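Local coordinates for glycerol dehydratase (Clostridium butyricum, PDB 1R9D), which probably dehydrates glycerol without coenzyme B12, as a lyase of the pyruvate formate lyase-like glycyl radical family, at residues Thr8-Ile20 with Glu309-Ile321. Numbering follows the deposited sequence.
Sequences TQTERINILKAQI and ELIDCIWIKLNDI
Ile13 and Ile316 each settle among four residues of the facing helix, a reciprocal knobs-into-holes pairing that shows how parallel helices interlock. The axes of 11-20 and 309-317 come within 10.0 Å of each other, their directions 4° apart. Ile13 enters between Glu309, Asp312, Cys313 and Ile316, its CD1 lying 3.5 Å from Asp312 CB. Ile316 answers among Ile13, Leu16, Lys17 and Ile20; with CG1 anti to the carbonyl carbon (chi1 -65°) and the chain then extended, its CD1 presses to 3.3 Å from Leu16 CB, unusually close for two carbons. Leu16 CD1 also packs on Cys313 SG, and one helical turn on, Ile20 CG1 meets Ile316 CG2 at 3.9 Å.

Polar contacts gather where helix 11-22 begins, around one carboxylate oxygen. Glu309, its chain stretched out straight past CG, offers OE2 to Thr10 OG1 at 2.7 Å and to Arg12 NE at 2.9 Å. The two donors come from opposite faces of the carboxylate plane; the NE bond is part of a salt bridge, and its N-H...O angle of 145° leaves it bent. Water joins Arg12 NH2 to Glu309 OE1, while another links the backbone N of Thr10, the N-cap residue, to Asp312 OD2.

Further partners tie this pair into the largely helical pyruvate formate lyase-like region. Arg12 also forms a salt bridge with Glu241, and Asp312 is hydrogen-bonded to His368 of helix 357-369. That helix packs against Asp312 and Trp315, while helix 260-277 meets Ile314 and Lys317, so helix 11-22, helix 357-369 and helix 260-277 all pack on 309-317.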
# COMPACT_ATOMS: atom_id res chain seq x y z
N THR A 8 31.48 -45.93 -0.37
CA THR A 8 30.17 -46.41 -0.81
C THR A 8 29.07 -46.02 0.18
O THR A 8 29.22 -46.19 1.39
CB THR A 8 30.17 -47.94 -0.98
OG1 THR A 8 31.14 -48.31 -1.98
CG2 THR A 8 28.80 -48.44 -1.42
N GLN A 9 27.96 -45.51 -0.36
CA GLN A 9 26.82 -45.08 0.45
C GLN A 9 26.02 -46.28 0.94
O GLN A 9 26.09 -47.36 0.36
CB GLN A 9 25.91 -44.16 -0.38
CG GLN A 9 25.16 -44.84 -1.53
CD GLN A 9 26.06 -45.20 -2.70
OE1 GLN A 9 27.25 -44.88 -2.71
NE2 GLN A 9 25.49 -45.86 -3.69
N THR A 10 25.26 -46.09 2.02
CA THR A 10 24.44 -47.15 2.59
C THR A 10 23.29 -47.53 1.67
O THR A 10 22.87 -46.75 0.81
CB THR A 10 23.83 -46.75 3.95
OG1 THR A 10 22.91 -45.67 3.76
CG2 THR A 10 24.92 -46.31 4.92
N GLU A 11 22.76 -48.74 1.86
CA GLU A 11 21.65 -49.21 1.05
C GLU A 11 20.46 -48.26 1.21
O GLU A 11 19.67 -48.09 0.28
CB GLU A 11 21.25 -50.63 1.48
CG GLU A 11 20.06 -51.21 0.74
CD GLU A 11 20.14 -51.01 -0.76
OE1 GLU A 11 21.25 -51.15 -1.33
OE2 GLU A 11 19.10 -50.71 -1.38
N ARG A 12 20.34 -47.65 2.38
CA ARG A 12 19.25 -46.71 2.64
C ARG A 12 19.26 -45.60 1.59
O ARG A 12 18.22 -45.24 1.04
CB ARG A 12 19.41 -46.07 4.02
CG ARG A 12 18.25 -45.15 4.40
CD ARG A 12 18.63 -44.18 5.51
NE ARG A 12 19.08 -44.86 6.72
CZ ARG A 12 18.29 -45.54 7.55
NH1 ARG A 12 16.99 -45.63 7.31
NH2 ARG A 12 18.81 -46.11 8.63
N ILE A 13 20.44 -45.07 1.31
CA ILE A 13 20.57 -44.00 0.32
C ILE A 13 20.11 -44.47 -1.06
O ILE A 13 19.44 -43.73 -1.78
CB ILE A 13 22.02 -43.49 0.25
CG1 ILE A 13 22.47 -43.03 1.64
CG2 ILE A 13 22.14 -42.35 -0.75
CD1 ILE A 13 21.49 -42.06 2.32
N ASN A 14 20.45 -45.70 -1.43
CA ASN A 14 20.03 -46.21 -2.72
C ASN A 14 18.51 -46.31 -2.80
O ASN A 14 17.91 -46.04 -3.84
CB ASN A 14 20.65 -47.59 -3.00
CG ASN A 14 22.17 -47.54 -3.04
OD1 ASN A 14 22.75 -46.60 -3.58
ND2 ASN A 14 22.81 -48.57 -2.49
N ILE A 15 17.89 -46.69 -1.69
CA ILE A 15 16.43 -46.82 -1.64
C ILE A 15 15.76 -45.45 -1.75
O ILE A 15 14.79 -45.29 -2.49
CB ILE A 15 15.98 -47.50 -0.33
CG1 ILE A 15 16.49 -48.94 -0.30
CG2 ILE A 15 14.46 -47.46 -0.22
CD1 ILE A 15 16.23 -49.66 1.01
N LEU A 16 16.27 -44.47 -1.01
CA LEU A 16 15.71 -43.13 -1.04
C LEU A 16 15.91 -42.49 -2.41
O LEU A 16 15.02 -41.81 -2.92
CB LEU A 16 16.35 -42.27 0.06
CG LEU A 16 16.06 -42.74 1.49
CD1 LEU A 16 16.94 -41.98 2.46
CD2 LEU A 16 14.59 -42.53 1.81
N LYS A 17 17.08 -42.71 -3.01
CA LYS A 17 17.35 -42.16 -4.33
C LYS A 17 16.38 -42.71 -5.37
O LYS A 17 15.91 -41.99 -6.25
CB LYS A 17 18.79 -42.48 -4.77
CG LYS A 17 19.08 -42.08 -6.21
CD LYS A 17 20.48 -42.49 -6.66
CE LYS A 17 20.72 -42.08 -8.11
NZ LYS A 17 22.04 -42.57 -8.62
N ALA A 18 16.08 -44.00 -5.26
CA ALA A 18 15.16 -44.65 -6.18
C ALA A 18 13.76 -44.03 -6.09
O ALA A 18 13.03 -43.98 -7.08
CB ALA A 18 15.09 -46.15 -5.89
N GLN A 19 13.39 -43.56 -4.90
CA GLN A 19 12.09 -42.95 -4.71
C GLN A 19 11.98 -41.69 -5.56
O GLN A 19 10.94 -41.39 -6.13
CB GLN A 19 11.87 -42.60 -3.24
CG GLN A 19 12.00 -43.78 -2.29
CD GLN A 19 11.64 -43.43 -0.86
OE1 GLN A 19 11.77 -42.28 -0.44
NE2 GLN A 19 11.20 -44.43 -0.10
N ILE A 20 13.08 -40.95 -5.65
CA ILE A 20 13.11 -39.72 -6.44
C ILE A 20 12.97 -40.03 -7.94
O ILE A 20 12.09 -39.51 -8.62
CB ILE A 20 14.43 -38.94 -6.24
CG1 ILE A 20 14.62 -38.59 -4.76
CG2 ILE A 20 14.43 -37.70 -7.11
CD1 ILE A 20 13.61 -37.59 -4.21
N GLU A 309 25.85 -40.30 6.34
CA GLU A 309 24.55 -40.80 5.88
C GLU A 309 23.48 -39.73 6.02
O GLU A 309 22.59 -39.61 5.18
CB GLU A 309 24.15 -42.07 6.65
CG GLU A 309 22.83 -42.70 6.20
CD GLU A 309 22.55 -44.05 6.85
OE1 GLU A 309 22.90 -44.23 8.04
OE2 GLU A 309 21.97 -44.93 6.19
N LEU A 310 23.56 -38.93 7.08
CA LEU A 310 22.59 -37.86 7.31
C LEU A 310 22.73 -36.78 6.24
O LEU A 310 21.73 -36.23 5.75
CB LEU A 310 22.79 -37.24 8.70
CG LEU A 310 22.35 -38.12 9.87
CD1 LEU A 310 22.71 -37.45 11.18
CD2 LEU A 310 20.84 -38.35 9.79
N ILE A 311 23.97 -36.47 5.87
CA ILE A 311 24.21 -35.47 4.83
C ILE A 311 23.65 -36.03 3.52
O ILE A 311 23.02 -35.31 2.75
CB ILE A 311 25.72 -35.15 4.71
CG1 ILE A 311 26.18 -34.42 5.98
CG2 ILE A 311 25.99 -34.30 3.48
CD1 ILE A 311 27.65 -34.03 5.98
N ASP A 312 23.85 -37.32 3.28
CA ASP A 312 23.33 -37.94 2.06
C ASP A 312 21.81 -37.82 2.02
O ASP A 312 21.23 -37.59 0.96
CB ASP A 312 23.73 -39.42 1.98
CG ASP A 312 25.22 -39.63 1.81
OD1 ASP A 312 25.93 -38.68 1.41
OD2 ASP A 312 25.70 -40.76 2.08
N CYS A 313 21.16 -37.98 3.17
CA CYS A 313 19.71 -37.86 3.23
C CYS A 313 19.27 -36.45 2.87
O CYS A 313 18.25 -36.27 2.20
CB CYS A 313 19.19 -38.24 4.61
SG CYS A 313 19.22 -40.03 4.93
N ILE A 314 20.02 -35.45 3.33
CA ILE A 314 19.69 -34.06 3.04
C ILE A 314 19.83 -33.85 1.53
O ILE A 314 19.00 -33.19 0.91
CB ILE A 314 20.62 -33.08 3.79
CG1 ILE A 314 20.25 -33.05 5.28
CG2 ILE A 314 20.51 -31.69 3.18
CD1 ILE A 314 21.17 -32.20 6.13
N TRP A 315 20.88 -34.42 0.95
CA TRP A 315 21.08 -34.31 -0.49
C TRP A 315 19.84 -34.83 -1.21
O TRP A 315 19.31 -34.20 -2.12
CB TRP A 315 22.31 -35.11 -0.93
CG TRP A 315 23.53 -34.28 -1.29
CD1 TRP A 315 24.25 -34.36 -2.45
CD2 TRP A 315 24.17 -33.29 -0.48
NE1 TRP A 315 25.31 -33.48 -2.40
CE2 TRP A 315 25.28 -32.81 -1.21
CE3 TRP A 315 23.92 -32.76 0.80
CZ2 TRP A 315 26.14 -31.82 -0.71
CZ3 TRP A 315 24.78 -31.78 1.30
CH2 TRP A 315 25.88 -31.32 0.54
N ILE A 316 19.36 -36.00 -0.79
CA ILE A 316 18.18 -36.57 -1.42
C ILE A 316 16.93 -35.69 -1.23
O ILE A 316 16.16 -35.51 -2.17
CB ILE A 316 17.90 -38.00 -0.88
CG1 ILE A 316 19.06 -38.92 -1.29
CG2 ILE A 316 16.58 -38.52 -1.43
CD1 ILE A 316 18.95 -40.35 -0.77
N LYS A 317 16.75 -35.13 -0.04
CA LYS A 317 15.60 -34.27 0.22
C LYS A 317 15.60 -33.05 -0.70
O LYS A 317 14.56 -32.61 -1.17
CB LYS A 317 15.59 -33.80 1.68
CG LYS A 317 15.37 -34.91 2.72
CD LYS A 317 14.09 -35.68 2.45
CE LYS A 317 12.86 -34.80 2.49
NZ LYS A 317 11.62 -35.55 2.11
N LEU A 318 16.79 -32.51 -0.97
CA LEU A 318 16.89 -31.34 -1.85
C LEU A 318 16.43 -31.67 -3.27
O LEU A 318 16.17 -30.77 -4.07
CB LEU A 318 18.33 -30.82 -1.86
CG LEU A 318 18.80 -30.13 -0.57
CD1 LEU A 318 20.31 -30.13 -0.50
CD2 LEU A 318 18.24 -28.71 -0.53
N ASN A 319 16.32 -32.96 -3.58
CA ASN A 319 15.87 -33.40 -4.91
C ASN A 319 14.37 -33.70 -4.89
O ASN A 319 13.77 -34.00 -5.93
CB ASN A 319 16.64 -34.65 -5.33
CG ASN A 319 18.03 -34.35 -5.83
OD1 ASN A 319 18.22 -33.98 -6.99
ND2 ASN A 319 19.02 -34.49 -4.96
N ASP A 320 13.76 -33.60 -3.72
CA ASP A 320 12.34 -33.89 -3.58
C ASP A 320 11.46 -32.71 -4.00
O ASP A 320 10.32 -32.90 -4.42
CB ASP A 320 12.03 -34.26 -2.13
CG ASP A 320 10.72 -35.01 -1.99
OD1 ASP A 320 10.15 -35.02 -0.87
OD2 ASP A 320 10.28 -35.60 -3.00
N ILE A 321 12.00 -31.50 -3.89
CA ILE A 321 11.26 -30.30 -4.25
C ILE A 321 11.22 -30.08 -5.76
O ILE A 321 12.21 -30.28 -6.45
CB ILE A 321 11.90 -29.06 -3.57
CG1 ILE A 321 11.94 -29.28 -2.06
CG2 ILE A 321 11.12 -27.80 -3.93
CD1 ILE A 321 12.54 -28.13 -1.27
O HOH W 1 25.76 -43.26 3.34
O HOH W 2 21.33 -45.65 9.70